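Side-chain contacts in blue copper protein (Hyphomicrobium denitrificans, PDB 3EF4), which binds one copper ion per molecule and probably carries electrons in the periplasm as a pseudoazurin of the plastocyanin/azurin family: residues A[5-10]-A[85-90]; A[15-20]-A[39-44]; A[100-105]-A[117-122]; A[48-51]-A[56-59]. All blocks are in the same frame, centred on the assembly; numbering follows the deposited sequence. Where two conformers were deposited one is given.

Contact 1 of 4, residues A[5-10]-A[85-90]; sequences VEMRNK and MGMVVL. With CU (copper (II) ion), chain D.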
loop_
_atom_site.group_PDB
_atom_site.type_symbol
_atom_site.label_atom_id
_atom_site.label_comp_id
_atom_site.label_asym_id
_atom_site.label_seq_id
_atom_site.Cartn_x
_atom_site.Cartn_y
_atom_site.Cartn_z
ATOM N N VAL A 5 2.181 0.333 9.112
ATOM C CA VAL A 5 1.344 -0.638 8.433
ATOM C C VAL A 5 1.891 -2.007 8.738
ATOM O O VAL A 5 3.048 -2.305 8.477
ATOM C CB VAL A 5 1.342 -0.379 6.926
ATOM C CG1 VAL A 5 0.584 -1.482 6.211
ATOM C CG2 VAL A 5 0.750 0.989 6.657
ATOM N N GLU A 6 1.076 -2.839 9.363
ATOM C CA GLU A 6 1.484 -4.182 9.679
ATOM C C GLU A 6 1.265 -5.166 8.526
ATOM O O GLU A 6 0.241 -5.093 7.841
ATOM C CB GLU A 6 0.683 -4.700 10.884
ATOM C CG GLU A 6 0.899 -3.917 12.151
ATOM C CD GLU A 6 0.264 -4.587 13.372
ATOM O OE1 GLU A 6 -0.581 -5.493 13.150
ATOM O OE2 GLU A 6 0.646 -4.186 14.482
ATOM N N MET A 7 2.234 -6.062 8.328
ATOM C CA MET A 7 2.099 -7.183 7.404
ATOM C C MET A 7 1.532 -8.395 8.159
ATOM O O MET A 7 2.250 -8.882 9.065
ATOM C CB MET A 7 3.465 -7.360 6.708
ATOM C CG MET A 7 3.749 -6.156 5.825
ATOM S SD MET A 7 5.284 -6.041 4.910
ATOM C CE MET A 7 6.463 -5.868 6.240
ATOM N N ARG A 8 0.331 -8.835 7.812
ATOM C CA ARG A 8 -0.376 -9.832 8.636
ATOM C C ARG A 8 -0.920 -10.995 7.799
ATOM O O ARG A 8 -1.430 -10.857 6.712
ATOM C CB ARG A 8 -1.548 -9.201 9.387
ATOM C CG ARG A 8 -1.117 -8.125 10.372
ATOM C CD ARG A 8 -2.247 -7.673 11.237
ATOM N NE ARG A 8 -2.710 -8.738 12.137
ATOM C CZ ARG A 8 -2.558 -8.825 13.430
ATOM N NH1 ARG A 8 -3.100 -9.907 14.019
ATOM N NH2 ARG A 8 -1.893 -7.944 14.146
ATOM N N ASN A 9 -0.799 -12.203 8.371
ATOM C CA ASN A 9 -1.398 -13.373 7.809
ATOM C C ASN A 9 -2.928 -13.282 7.851
ATOM O O ASN A 9 -3.592 -13.728 6.934
ATOM C CB ASN A 9 -0.974 -14.602 8.573
ATOM C CG ASN A 9 0.501 -14.896 8.432
ATOM O OD1 ASN A 9 1.141 -14.414 7.480
ATOM N ND2 ASN A 9 1.014 -15.619 9.405
ATOM N N LYS A 10 -3.481 -12.677 8.889
ATOM C CA LYS A 10 -4.910 -12.533 9.052
ATOM C C LYS A 10 -5.256 -11.284 9.856
ATOM O O LYS A 10 -4.488 -11.007 10.788
ATOM C CB LYS A 10 -5.464 -13.809 9.763
ATOM N N MET A 85 -3.426 -12.777 -3.708
ATOM C CA MET A 85 -4.311 -13.092 -2.613
ATOM C C MET A 85 -4.874 -11.831 -2.016
ATOM O O MET A 85 -5.527 -11.872 -0.990
ATOM C CB MET A 85 -3.559 -13.904 -1.547
ATOM C CG MET A 85 -3.315 -15.352 -1.949
ATOM S SD MET A 85 -2.193 -16.366 -0.963
ATOM C CE MET A 85 -0.757 -16.081 -1.866
ATOM N N GLY A 86 -4.615 -10.683 -2.635
ATOM C CA GLY A 86 -5.225 -9.471 -2.112
ATOM C C GLY A 86 -4.341 -8.604 -1.255
ATOM O O GLY A 86 -4.843 -7.624 -0.719
ATOM N N MET A 87 -3.043 -8.903 -1.103
ATOM C CA MET A 87 -2.231 -8.155 -0.160
ATOM C C MET A 87 -1.641 -6.911 -0.852
ATOM O O MET A 87 -0.604 -6.920 -1.477
ATOM C CB MET A 87 -1.146 -9.047 0.434
ATOM C CG MET A 87 -0.511 -8.388 1.664
ATOM S SD MET A 87 0.268 -9.635 2.732
ATOM C CE MET A 87 1.003 -8.496 3.933
ATOM N N VAL A 88 -2.435 -5.840 -0.744
ATOM C CA VAL A 88 -2.249 -4.570 -1.392
ATOM C C VAL A 88 -2.581 -3.450 -0.418
ATOM O O VAL A 88 -3.477 -3.640 0.433
ATOM C CB VAL A 88 -3.023 -4.448 -2.717
ATOM C CG1 VAL A 88 -4.531 -4.518 -2.511
ATOM C CG2 VAL A 88 -2.669 -3.194 -3.479
ATOM N N VAL A 89 -1.920 -2.327 -0.492
ATOM C CA VAL A 89 -2.120 -1.182 0.385
ATOM C C VAL A 89 -2.023 0.079 -0.443
ATOM O O VAL A 89 -1.271 0.162 -1.415
ATOM C CB VAL A 89 -1.106 -1.210 1.540
ATOM C CG1 VAL A 89 0.346 -1.230 1.031
ATOM C CG2 VAL A 89 -1.306 -0.059 2.514
ATOM N N LEU A 90 -2.769 1.095 -0.017
ATOM C CA LEU A 90 -2.854 2.368 -0.680
ATOM C C LEU A 90 -2.475 3.465 0.327
ATOM O O LEU A 90 -3.121 3.610 1.364
ATOM C CB LEU A 90 -4.260 2.610 -1.204
ATOM C CG LEU A 90 -4.505 3.910 -1.999
ATOM C CD1 LEU A 90 -3.627 3.967 -3.223
ATOM C CD2 LEU A 90 -5.973 4.060 -2.390
HETATM CU CU CU D . 2.260 -11.081 2.222
#
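Met87 reaches across the interior of the cupredoxin beta-sandwich to lay its methyl group against Met7 while its sulfur binds copper. The backbones stay well apart, with Met7 CA 8.8 Å from Met87 CA, and no hydrogen bond crosses between 5-10 and 85-90; the gap is bridged by side chains from 85-90 that reach the side chains and, at Met7 and Arg8, the backbone of strand 2-8. From CB, which leaves the backbone in the direction of strand 2-8, the Met87 chain runs out fully extended. CG stands opposite the backbone N (chi1 -166°) and passes 3.9 Å from the copper without bonding it. SD comes next and takes the metal at 2.5 Å, joining His41, Cys79 and His82 in the four-residue type 1 site. CE, beyond the sulfur, is an apolar tip: it lies 3.9 Å from Met7 CB, equally near Met7 CA, and 4.0 Å from Arg8 N. The methyl therefore rests on the root of Met7 and the start of Arg8. Farther along the strands, Val5 CG1 and Val89 CG2 make a looser apolar contact at 4.4 Å; Phe19 of strand 18-26 touches both Met87 and Val89 and fills in beside them. Past Met7 the chain turns a corner at Asn9. On the outer side, Arg8 NH2 makes a salt bridge with Glu6 OE1 at 3.0 Å, nearly straight at 170°, in the guanidinium plane and on the syn lone pair of OE1.

Contact 2 of 4, residues A[15-20]-A[39-44]; sequences NTMVFQ and KSHNAE. With CU (copper (II) ion), chain D.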
loop_
_atom_site.group_PDB
_atom_site.type_symbol
_atom_site.label_atom_id
_atom_site.label_comp_id
_atom_site.label_asym_id
_atom_site.label_seq_id
_atom_site.Cartn_x
_atom_site.Cartn_y
_atom_site.Cartn_z
ATOM N N ASN A 15 -9.855 -11.508 7.551
ATOM C CA ASN A 15 -9.295 -11.383 6.200
ATOM C C ASN A 15 -7.838 -11.860 6.180
ATOM O O ASN A 15 -7.083 -11.434 7.062
ATOM C CB ASN A 15 -9.435 -9.959 5.671
ATOM C CG ASN A 15 -10.855 -9.389 5.773
ATOM O OD1 ASN A 15 -11.812 -9.839 5.157
ATOM N ND2 ASN A 15 -10.948 -8.337 6.576
ATOM N N THR A 16 -7.492 -12.699 5.211
ATOM C CA THR A 16 -6.103 -13.168 5.111
ATOM C C THR A 16 -5.238 -12.379 4.098
ATOM O O THR A 16 -5.670 -11.848 3.095
ATOM C CB THR A 16 -6.025 -14.626 4.679
ATOM O OG1 THR A 16 -6.674 -14.689 3.386
ATOM C CG2 THR A 16 -6.713 -15.536 5.692
ATOM N N MET A 17 -3.950 -12.368 4.400
ATOM C CA MET A 17 -2.856 -11.736 3.667
ATOM C C MET A 17 -3.182 -10.249 3.472
ATOM O O MET A 17 -3.548 -9.762 2.414
ATOM C CB MET A 17 -2.613 -12.404 2.324
ATOM C CG MET A 17 -2.527 -13.895 2.429
ATOM S SD MET A 17 -1.196 -14.381 3.556
ATOM C CE MET A 17 -1.159 -16.141 3.199
ATOM N N VAL A 18 -3.049 -9.553 4.571
ATOM C CA VAL A 18 -3.439 -8.164 4.612
ATOM C C VAL A 18 -2.370 -7.245 5.140
ATOM O O VAL A 18 -1.598 -7.576 6.040
ATOM C CB VAL A 18 -4.718 -7.972 5.472
ATOM C CG1 VAL A 18 -5.850 -8.803 4.918
ATOM C CG2 VAL A 18 -4.462 -8.343 6.908
ATOM N N PHE A 19 -2.365 -6.034 4.568
ATOM C CA PHE A 19 -1.736 -4.911 5.207
ATOM C C PHE A 19 -2.754 -4.240 6.120
ATOM O O PHE A 19 -3.888 -3.999 5.697
ATOM C CB PHE A 19 -1.265 -3.916 4.136
ATOM C CG PHE A 19 -0.076 -4.334 3.327
ATOM C CD1 PHE A 19 1.212 -4.370 3.819
ATOM C CD2 PHE A 19 -0.246 -4.704 2.010
ATOM C CE1 PHE A 19 2.273 -4.743 3.032
ATOM C CE2 PHE A 19 0.807 -5.061 1.217
ATOM C CZ PHE A 19 2.100 -5.087 1.730
ATOM N N GLN A 20 -2.372 -3.950 7.338
ATOM C CA GLN A 20 -3.265 -3.338 8.301
ATOM C C GLN A 20 -2.670 -2.028 8.805
ATOM O O GLN A 20 -1.616 -2.069 9.486
ATOM C CB GLN A 20 -3.506 -4.284 9.481
ATOM C CG GLN A 20 -4.552 -3.712 10.436
ATOM C CD GLN A 20 -5.334 -4.800 11.134
ATOM O OE1 GLN A 20 -4.702 -5.675 11.749
ATOM N NE2 GLN A 20 -6.679 -4.795 11.102
ATOM N N LYS A 39 5.873 -13.021 9.772
ATOM C CA LYS A 39 6.918 -13.250 8.795
ATOM C C LYS A 39 6.339 -13.694 7.452
ATOM O O LYS A 39 5.183 -14.069 7.268
ATOM C CB LYS A 39 7.934 -14.304 9.282
ATOM C CG LYS A 39 8.609 -13.870 10.574
ATOM C CD LYS A 39 9.549 -14.947 11.064
ATOM N N SER A 40 7.183 -13.631 6.472
ATOM C CA SER A 40 6.981 -14.137 5.106
ATOM C C SER A 40 6.168 -13.192 4.250
ATOM O O SER A 40 5.485 -13.678 3.334
ATOM C CB SER A 40 6.391 -15.539 5.100
ATOM O OG SER A 40 7.240 -16.403 5.872
ATOM N N HIS A 41 6.279 -11.899 4.500
ATOM C CA HIS A 41 5.690 -10.851 3.694
ATOM C C HIS A 41 6.726 -9.838 3.285
ATOM O O HIS A 41 7.810 -9.799 3.837
ATOM C CB HIS A 41 4.612 -10.131 4.475
ATOM C CG HIS A 41 3.516 -10.999 4.999
ATOM N ND1 HIS A 41 2.503 -11.466 4.178
ATOM C CD2 HIS A 41 3.313 -11.499 6.247
ATOM C CE1 HIS A 41 1.712 -12.204 4.916
ATOM N NE2 HIS A 41 2.163 -12.258 6.187
ATOM N N ASN A 42 6.417 -8.991 2.333
ATOM C CA ASN A 42 7.176 -7.792 2.092
ATOM C C ASN A 42 6.232 -6.664 1.692
ATOM O O ASN A 42 5.033 -6.829 1.557
ATOM C CB ASN A 42 8.295 -7.952 1.081
ATOM C CG ASN A 42 7.893 -7.839 -0.378
ATOM O OD1 ASN A 42 6.815 -8.257 -0.766
ATOM N ND2 ASN A 42 8.795 -7.248 -1.145
ATOM N N ALA A 43 6.846 -5.508 1.453
ATOM C CA ALA A 43 6.106 -4.374 0.878
ATOM C C ALA A 43 6.980 -3.768 -0.195
ATOM O O ALA A 43 8.156 -3.486 0.010
ATOM C CB ALA A 43 5.752 -3.339 1.912
ATOM N N GLU A 44 6.417 -3.590 -1.373
ATOM C CA GLU A 44 7.126 -2.986 -2.510
ATOM C C GLU A 44 6.147 -2.250 -3.396
ATOM O O GLU A 44 4.962 -2.609 -3.521
ATOM C CB GLU A 44 7.902 -4.043 -3.284
ATOM C CG GLU A 44 7.043 -5.085 -3.989
ATOM C CD GLU A 44 7.923 -6.067 -4.695
ATOM O OE1 GLU A 44 8.612 -6.845 -4.048
ATOM O OE2 GLU A 44 8.015 -6.066 -5.929
HETATM CU CU CU D . 2.260 -11.081 2.222
#
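Phe19 presents the edge of its ring to a buried carbonyl oxygen, Asn42 O, that has no hydrogen-bonding partner anywhere in the model. The approach is close, 3.4 Å from Phe19 CZ to Asn42 O, and lies near the ring plane, so the oxygen faces the weakly positive rim of C-H groups, which probably eases its burial. The same corner of the phenyl group packs on the next residue, Phe19 CE1 being 3.9 Å from Ala43 CB. The second meeting also uses a ring edge: Met17 SD sits 3.9 Å from His41 CE1, and the line from the ring centroid to the sulfur is 85° off the ring normal. Met17 gets there through a bend in its chain (chi2 -59°), and its side chain crosses that of His41 at about a right angle. This is the copper end of the cupredoxin fold, where the loop after strand 31-35 delivers the first histidine ligand; His41 ND1 binds copper at 2.0 Å, together with Cys79, His82 and Met87. The far nitrogen, NE2, is hydrogen-bonded to Asn9 OD1, so the imidazole is held at both nitrogens and its rotation is fixed. Asn42 turns the other way: its OD1 accepts from Ala80 N, beside Cys79, and its ND2 serves both Gly59 O and Glu44 OE1, the latter at 2.9 Å, in the amide plane and on the anti lone pair of the carboxylate.

Contact 3 of 4, residues A[100-105]-A[117-122]; sequences DQIKEY and GEIAKV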
loop_
_atom_site.group_PDB
_atom_site.type_symbol
_atom_site.label_atom_id
_atom_site.label_comp_id
_atom_site.label_asym_id
_atom_site.label_seq_id
_atom_site.Cartn_x
_atom_site.Cartn_y
_atom_site.Cartn_z
ATOM N N ASP A 100 -7.357 9.396 -10.924
ATOM C CA ASP A 100 -7.884 8.833 -12.178
ATOM C C ASP A 100 -7.002 7.660 -12.598
ATOM O O ASP A 100 -7.497 6.626 -13.025
ATOM C CB ASP A 100 -7.934 9.885 -13.279
ATOM C CG ASP A 100 -8.869 11.039 -13.137
ATOM O OD1 ASP A 100 -8.706 12.109 -13.786
ATOM O OD2 ASP A 100 -9.861 10.927 -12.389
ATOM N N GLN A 101 -5.684 7.849 -12.504
ATOM C CA GLN A 101 -4.747 6.792 -12.895
ATOM C C GLN A 101 -4.838 5.583 -11.978
ATOM O O GLN A 101 -4.777 4.463 -12.483
ATOM C CB GLN A 101 -3.350 7.393 -12.964
ATOM C CG GLN A 101 -3.179 8.409 -14.084
ATOM C CD GLN A 101 -3.883 9.724 -13.979
ATOM O OE1 GLN A 101 -3.966 10.304 -12.907
ATOM N NE2 GLN A 101 -4.436 10.145 -15.157
ATOM N N ILE A 102 -5.010 5.735 -10.670
ATOM C CA ILE A 102 -5.177 4.575 -9.774
ATOM C C ILE A 102 -6.458 3.825 -10.131
ATOM O O ILE A 102 -6.474 2.591 -10.142
ATOM C CB ILE A 102 -5.208 5.047 -8.323
ATOM C CG1 ILE A 102 -3.981 5.796 -7.860
ATOM C CG2 ILE A 102 -5.545 3.912 -7.395
ATOM C CD1 ILE A 102 -2.653 5.181 -7.805
ATOM N N LYS A 103 -7.549 4.532 -10.457
ATOM C CA LYS A 103 -8.790 3.861 -10.838
ATOM C C LYS A 103 -8.650 3.157 -12.186
ATOM O O LYS A 103 -9.326 2.126 -12.335
ATOM C CB LYS A 103 -9.919 4.855 -10.923
ATOM C CG LYS A 103 -10.314 5.416 -9.570
ATOM C CD LYS A 103 -11.548 6.278 -9.768
ATOM C CE LYS A 103 -12.310 6.481 -8.470
ATOM N NZ LYS A 103 -13.531 7.308 -8.727
ATOM N N GLU A 104 -7.798 3.638 -13.090
ATOM C CA GLU A 104 -7.584 3.047 -14.431
ATOM C C GLU A 104 -6.753 1.783 -14.331
ATOM O O GLU A 104 -6.735 0.966 -15.241
ATOM C CB GLU A 104 -6.905 4.016 -15.414
ATOM C CG GLU A 104 -7.803 4.998 -16.139
ATOM C CD GLU A 104 -7.030 6.043 -16.941
ATOM O OE1 GLU A 104 -7.206 6.022 -18.201
ATOM O OE2 GLU A 104 -6.270 6.857 -16.295
ATOM N N TYR A 105 -6.006 1.593 -13.245
ATOM C CA TYR A 105 -5.116 0.428 -13.125
ATOM C C TYR A 105 -5.921 -0.834 -13.017
ATOM O O TYR A 105 -6.875 -0.954 -12.230
ATOM C CB TYR A 105 -4.219 0.638 -11.924
ATOM C CG TYR A 105 -3.394 -0.578 -11.589
ATOM C CD1 TYR A 105 -3.605 -1.243 -10.388
ATOM C CD2 TYR A 105 -2.419 -1.071 -12.463
ATOM C CE1 TYR A 105 -2.868 -2.355 -10.033
ATOM C CE2 TYR A 105 -1.678 -2.199 -12.113
ATOM C CZ TYR A 105 -1.919 -2.841 -10.896
ATOM O OH TYR A 105 -1.186 -3.979 -10.541
ATOM N N GLY A 117 -11.612 -1.353 -2.530
ATOM C CA GLY A 117 -12.027 -0.934 -1.200
ATOM C C GLY A 117 -11.175 0.198 -0.647
ATOM O O GLY A 117 -11.698 1.093 0.024
ATOM N N GLU A 118 -9.886 0.119 -0.922
ATOM C CA GLU A 118 -8.970 1.159 -0.459
ATOM C C GLU A 118 -9.169 2.479 -1.210
ATOM O O GLU A 118 -9.181 3.582 -0.632
ATOM C CB GLU A 118 -7.538 0.637 -0.561
ATOM C CG GLU A 118 -7.303 -0.554 0.332
ATOM C CD GLU A 118 -6.066 -1.338 0.009
ATOM O OE1 GLU A 118 -5.305 -1.022 -0.923
ATOM O OE2 GLU A 118 -5.842 -2.348 0.770
ATOM N N ILE A 119 -9.326 2.378 -2.504
ATOM C CA ILE A 119 -9.581 3.583 -3.332
ATOM C C ILE A 119 -10.824 4.301 -2.835
ATOM O O ILE A 119 -10.868 5.546 -2.865
ATOM C CB ILE A 119 -9.707 3.206 -4.806
ATOM C CG1 ILE A 119 -8.423 2.678 -5.422
ATOM C CG2 ILE A 119 -10.293 4.400 -5.599
ATOM C CD1 ILE A 119 -8.600 2.024 -6.779
ATOM N N ALA A 120 -11.836 3.599 -2.395
ATOM C CA ALA A 120 -13.067 4.211 -1.919
ATOM C C ALA A 120 -12.872 5.013 -0.632
ATOM O O ALA A 120 -13.712 5.827 -0.253
ATOM C CB ALA A 120 -14.143 3.179 -1.720
ATOM N N LYS A 121 -11.738 4.859 0.054
ATOM C CA LYS A 121 -11.410 5.570 1.247
ATOM C C LYS A 121 -10.621 6.845 0.965
ATOM O O LYS A 121 -10.358 7.618 1.904
ATOM C CB LYS A 121 -10.625 4.677 2.218
ATOM C CG LYS A 121 -11.464 3.521 2.689
ATOM C CD LYS A 121 -10.713 2.573 3.603
ATOM C CE LYS A 121 -11.631 1.521 4.262
ATOM N N VAL A 122 -10.255 7.068 -0.278
ATOM C CA VAL A 122 -9.489 8.283 -0.628
ATOM C C VAL A 122 -10.184 9.542 -0.130
ATOM O O VAL A 122 -11.393 9.676 -0.260
ATOM C CB VAL A 122 -9.200 8.304 -2.124
ATOM C CG1 VAL A 122 -8.730 9.653 -2.625
ATOM C CG2 VAL A 122 -8.143 7.208 -2.336
#
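Ile119 packs against Ile102 and Lys103, joining the two C-terminal helices, 99-104 and 109-119, that pseudoazurin adds to the cupredoxin beta-sandwich. The two segments are bridged chiefly by the side chain of Ile119, which contributes just over half of the buried surface; Lys103 CA and Ile119 CA, the nearest CA pair, remain 7.6 Å apart. Purely apolar contact comes first. Ile102 CG2 lies 3.6 Å from Ile119 CD1 and 3.7 Å from Ile119 CG1, so one methyl branch of Ile102 sits beside the whole outer arm of Ile119. The branches divide their work: with Ile102 CG1 opposite the carbonyl carbon (chi1 -59°), CG2 is left to face Ile119, while the CG1-CD1 arm leads away from Ile119, CD1 packing on Val49; Ile102 also touches Leu74 and Val76 of strand 73-78. A second kind of contact uses the hydrocarbon part of a charged residue. Lys103 is extended beyond CG, and both its CG and its CE are 4.1 Å from Ile119 CG2, so the methylene chain runs past that methyl at the exposed margin of the contact. No hydrogen bond crosses between the segments. In 100-105, Glu104 N donates to Asp100 O in the helical pattern, and Tyr105 OH beyond it is hydrogen-bonded to Tyr83 OH. In 117-122, Ile119 to Val122 form a type I beta turn, whose closing bond runs from Val122 N to Ile119 O at 3.1 Å.

Contact 4 of 4, residues A[48-51]-A[56-59]; sequences EVWP and PVKG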
loop_
_atom_site.group_PDB
_atom_site.type_symbol
_atom_site.label_atom_id
_atom_site.label_comp_id
_atom_site.label_asym_id
_atom_site.label_seq_id
_atom_site.Cartn_x
_atom_site.Cartn_y
_atom_site.Cartn_z
ATOM N N GLU A 48 3.840 -0.480 -11.874
ATOM C CA GLU A 48 3.023 -0.122 -13.026
ATOM C C GLU A 48 2.075 1.015 -12.725
ATOM O O GLU A 48 1.527 1.591 -13.657
ATOM C CB GLU A 48 2.313 -1.387 -13.544
ATOM C CG GLU A 48 3.290 -2.485 -13.950
ATOM C CD GLU A 48 3.955 -3.288 -12.833
ATOM O OE1 GLU A 48 3.642 -3.268 -11.580
ATOM O OE2 GLU A 48 4.933 -3.946 -13.254
ATOM N N VAL A 49 1.884 1.317 -11.432
ATOM C CA VAL A 49 0.988 2.432 -11.048
ATOM C C VAL A 49 1.688 3.447 -10.135
ATOM O O VAL A 49 1.081 4.485 -9.802
ATOM C CB VAL A 49 -0.334 1.861 -10.464
ATOM C CG1 VAL A 49 -0.109 1.312 -9.067
ATOM C CG2 VAL A 49 -1.502 2.813 -10.464
ATOM N N TRP A 50 2.918 3.197 -9.739
ATOM C CA TRP A 50 3.654 4.119 -8.852
ATOM C C TRP A 50 3.870 5.462 -9.502
ATOM O O TRP A 50 4.131 5.451 -10.711
ATOM C CB TRP A 50 4.960 3.482 -8.503
ATOM C CG TRP A 50 5.754 4.061 -7.404
ATOM C CD1 TRP A 50 6.845 4.875 -7.504
ATOM C CD2 TRP A 50 5.533 3.892 -6.003
ATOM N NE1 TRP A 50 7.303 5.202 -6.272
ATOM C CE2 TRP A 50 6.528 4.614 -5.325
ATOM C CE3 TRP A 50 4.570 3.167 -5.241
ATOM C CZ2 TRP A 50 6.620 4.656 -3.947
ATOM C CZ3 TRP A 50 4.686 3.223 -3.885
ATOM C CH2 TRP A 50 5.681 3.942 -3.241
ATOM N N PRO A 51 3.764 6.555 -8.767
ATOM C CA PRO A 51 3.884 7.877 -9.372
ATOM C C PRO A 51 5.212 8.061 -10.083
ATOM O O PRO A 51 6.323 7.652 -9.653
ATOM C CB PRO A 51 3.693 8.827 -8.200
ATOM C CG PRO A 51 2.827 8.090 -7.246
ATOM C CD PRO A 51 3.404 6.712 -7.353
ATOM N N PRO A 56 11.099 4.263 -6.094
ATOM C CA PRO A 56 10.277 3.147 -5.626
ATOM C C PRO A 56 10.750 2.599 -4.288
ATOM O O PRO A 56 11.831 2.900 -3.788
ATOM C CB PRO A 56 10.438 2.115 -6.739
ATOM C CG PRO A 56 11.641 2.474 -7.468
ATOM C CD PRO A 56 11.998 3.940 -7.241
ATOM N N VAL A 57 9.895 1.771 -3.703
ATOM C CA VAL A 57 10.108 1.074 -2.452
ATOM C C VAL A 57 10.240 -0.401 -2.765
ATOM O O VAL A 57 9.410 -0.924 -3.526
ATOM C CB VAL A 57 8.941 1.298 -1.461
ATOM C CG1 VAL A 57 9.070 0.482 -0.221
ATOM C CG2 VAL A 57 8.838 2.783 -1.097
ATOM N N LYS A 58 11.242 -1.074 -2.209
ATOM C CA LYS A 58 11.300 -2.533 -2.377
ATOM C C LYS A 58 11.853 -3.113 -1.088
ATOM O O LYS A 58 13.054 -3.182 -0.886
ATOM C CB LYS A 58 12.086 -2.998 -3.573
ATOM C CG LYS A 58 11.953 -4.528 -3.775
ATOM C CD LYS A 58 12.172 -4.813 -5.285
ATOM C CE LYS A 58 12.206 -6.252 -5.628
ATOM N N GLY A 59 10.962 -3.575 -0.218
ATOM C CA GLY A 59 11.459 -4.148 1.016
ATOM C C GLY A 59 11.895 -5.579 0.865
ATOM O O GLY A 59 11.445 -6.352 0.024
#
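Trp50 turns one face of its indole toward Val57, whose backbone N stands 4.3 Å above the ring plane and offset toward the rim; on the opposite face lies Pro51 CD, 3.5 Å above the plane and again near the rim. The ring is thus flanked near its rim by its own neighbour in sequence and by the returning arm of the long loop that links strands 44-45 and 65-68 of the cupredoxin beta-sandwich. Tyr75 and Phe67 meet it edge-to-face, extending the aromatic cluster into strands 73-78 and 65-68. At the pyrrole end, Trp50 NE1 is 3.7 Å from Pro56 CA and 3.9 Å from Pro56 N, a packing contact and not a polar one. The N-H itself has two weak hydrogen bonds, to Val54 O and Ala55 O, just before Pro56, so the ring closes the loop on itself. The first torsion sets this up: with CG opposite the backbone N (chi1 -167°), the indole is swung across the gap of 7.4 Å between Trp50 CA and Pro56 CA. The benzo end meets a different group. Val57 is held in place through its backbone, with its N hydrogen-bonded to Ser45 OG, and its two methyl branches part ways. CG1 lies opposite the backbone N, whereas CG2 comes obliquely to the six-membered ring, 4.0 Å from Trp50 CH2 and 4.1 Å from Trp50 CZ2.

Contacts 1 and 2 form one unit at the copper end of the molecule: their centres are about 4 Å apart, both reach the metal, and strand 18-26 lies between strands 2-8 and 88-93 in the sheet. Along the chain, contact 2 and contact 4 are nested one after the other inside the long loop closed by contact 1, while contact 3 follows all of them. Contact 4 has its centre about 16 Å from that of contact 2, yet Ala43 and Gly59 join the two loops by a backbone hydrogen bond. Contact 3, about 17 Å from contact 1 between centres, meets contact 4 where Ile102 and Tyr105 touch Val49, and reaches strand 88-93 through Glu118. Contact 3 thus lies away from the metal, where the C-terminal helices meet each other and pack on the sandwich.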